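Local coordinates for beta-ketoacyl-[acyl-carrier-protein] synthase FabY (Pseudomonas aeruginosa, PDB 4CW4) that catalyses the condensation of acetyl-CoA with malonyl-ACP to form acetoacetyl-ACP, the primer that starts fatty acid synthesis, at residues R350-F355 with G440-A445. Numbering follows the deposited sequence.
Sequences RASRPF and GSSTPA
Ser442 reaches into the bend of the 350-355 loop, where its OG takes the backbone N-H of Arg353, with 2.7 Å from Arg353 N to Ser442 OG and an N-H...O angle of 159°. The CB of Ser442 faces the loop, and with OG anti to the backbone N (chi1 -163°) the hydroxyl meets Arg353 N. A water sits on the same hydroxyl, 2.8 Å from Ser442 OG, and donates to Ala351 O, so the serine oxygen is joined to Arg353 N directly and to Ala351 O through the water. Beside it, Ser352 OG lies 3.8 Å from Ser442 CB. A second water donates to both Ser352 OG and Ser441 O, and Ser352 OG is also hydrogen-bonded to Lys472 O.

Around Gly440 the contact is van der Waals packing. Pro354 lays CB and CG against the carbonyl of Gly440, with Pro354 CG 3.3 Å from Gly440 O, while Phe355 CE2 meets Gly440 CA obliquely at 4.0 Å. Gly440 adopts a positive phi of 47°, and having no side chain it lets Pro354 and Phe355 both come close.

Arg353 sends its extended chain away from this meeting point; its NE makes a weak bond to Arg350 O, and its NH2 lies over one face of the Arg350 guanidinium, offset toward the rim; that guanidinium is salt-bridged to Asp506.

Gly440 directly follows His439, predicted to be catalytic, which would place the contact beside the active site; Ser352 is also about 7 Å, side chain to side chain, from His477, likewise predicted to be catalytic. The 350-355 segment belongs to the connection between helix 334-341 and strand 366-374, and its partner runs from the loop after strand 434-437 into the start of helix 444-461, where Thr443 OG1 caps Asn446 N.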
# COMPACT_ATOMS: atom_id res chain seq x y z
N ARG A 350 6.45 -12.84 -28.41
CA ARG A 350 7.67 -12.04 -28.32
C ARG A 350 7.33 -10.58 -28.01
O ARG A 350 8.08 -9.67 -28.35
CB ARG A 350 8.47 -12.15 -29.62
CG ARG A 350 8.98 -13.58 -29.86
CD ARG A 350 9.69 -13.71 -31.19
NE ARG A 350 10.89 -12.90 -31.25
CZ ARG A 350 11.64 -12.72 -32.33
NH1 ARG A 350 11.32 -13.29 -33.48
NH2 ARG A 350 12.71 -11.94 -32.25
N ALA A 351 6.21 -10.35 -27.33
CA ALA A 351 5.83 -8.97 -27.02
C ALA A 351 6.84 -8.30 -26.09
O ALA A 351 7.02 -7.08 -26.14
CB ALA A 351 4.45 -8.91 -26.42
N SER A 352 7.47 -9.10 -25.24
CA SER A 352 8.40 -8.60 -24.24
C SER A 352 9.84 -8.93 -24.64
O SER A 352 10.27 -10.09 -24.63
CB SER A 352 8.06 -9.19 -22.88
OG SER A 352 8.82 -8.55 -21.87
N ARG A 353 10.57 -7.87 -24.99
CA ARG A 353 11.89 -7.93 -25.62
C ARG A 353 12.91 -7.06 -24.86
O ARG A 353 13.38 -6.05 -25.38
CB ARG A 353 11.77 -7.42 -27.07
CG ARG A 353 11.03 -8.37 -27.99
CD ARG A 353 10.45 -7.62 -29.20
NE ARG A 353 9.80 -8.46 -30.21
CZ ARG A 353 10.37 -8.89 -31.33
NH1 ARG A 353 11.65 -8.61 -31.60
NH2 ARG A 353 9.66 -9.61 -32.19
N PRO A 354 13.16 -7.38 -23.58
CA PRO A 354 14.14 -6.59 -22.80
C PRO A 354 15.47 -6.43 -23.55
O PRO A 354 16.00 -7.40 -24.05
CB PRO A 354 14.33 -7.42 -21.53
CG PRO A 354 13.11 -8.28 -21.44
CD PRO A 354 12.73 -8.58 -22.87
N PHE A 355 15.97 -5.20 -23.61
CA PHE A 355 17.26 -4.86 -24.21
C PHE A 355 17.35 -5.04 -25.72
O PHE A 355 18.39 -4.78 -26.29
CB PHE A 355 18.40 -5.56 -23.47
CG PHE A 355 18.47 -5.17 -22.02
CD1 PHE A 355 18.87 -3.90 -21.65
CD2 PHE A 355 18.07 -6.05 -21.05
CE1 PHE A 355 18.86 -3.52 -20.32
CE2 PHE A 355 18.07 -5.69 -19.72
CZ PHE A 355 18.48 -4.42 -19.35
N GLY A 440 14.67 -4.82 -16.81
CA GLY A 440 14.41 -5.33 -18.15
C GLY A 440 12.94 -5.34 -18.53
O GLY A 440 12.38 -6.39 -18.82
N SER A 441 12.33 -4.16 -18.54
CA SER A 441 10.88 -4.06 -18.69
C SER A 441 10.42 -4.04 -20.14
O SER A 441 9.22 -4.08 -20.38
CB SER A 441 10.39 -2.79 -17.98
OG SER A 441 11.16 -1.69 -18.40
N SER A 442 11.36 -4.00 -21.09
CA SER A 442 11.06 -3.98 -22.53
C SER A 442 10.58 -2.62 -23.01
O SER A 442 9.65 -2.54 -23.82
CB SER A 442 10.07 -5.07 -22.94
OG SER A 442 10.10 -5.30 -24.35
N THR A 443 11.25 -1.56 -22.58
CA THR A 443 10.95 -0.23 -23.10
C THR A 443 12.20 0.45 -23.64
O THR A 443 13.32 0.17 -23.19
CB THR A 443 10.30 0.68 -22.03
OG1 THR A 443 11.32 1.25 -21.21
CG2 THR A 443 9.31 -0.11 -21.15
N PRO A 444 12.03 1.36 -24.61
CA PRO A 444 13.20 2.06 -25.14
C PRO A 444 13.94 2.87 -24.08
O PRO A 444 15.17 2.93 -24.09
CB PRO A 444 12.59 2.98 -26.21
CG PRO A 444 11.42 2.21 -26.70
CD PRO A 444 10.85 1.55 -25.47
N ALA A 445 13.20 3.48 -23.17
CA ALA A 445 13.83 4.21 -22.07
C ALA A 445 14.59 3.27 -21.14
O ALA A 445 15.70 3.59 -20.72
CB ALA A 445 12.80 5.00 -21.27
O HOH W 1 8.20 -4.31 -26.10
O HOH W 2 7.57 -6.48 -20.24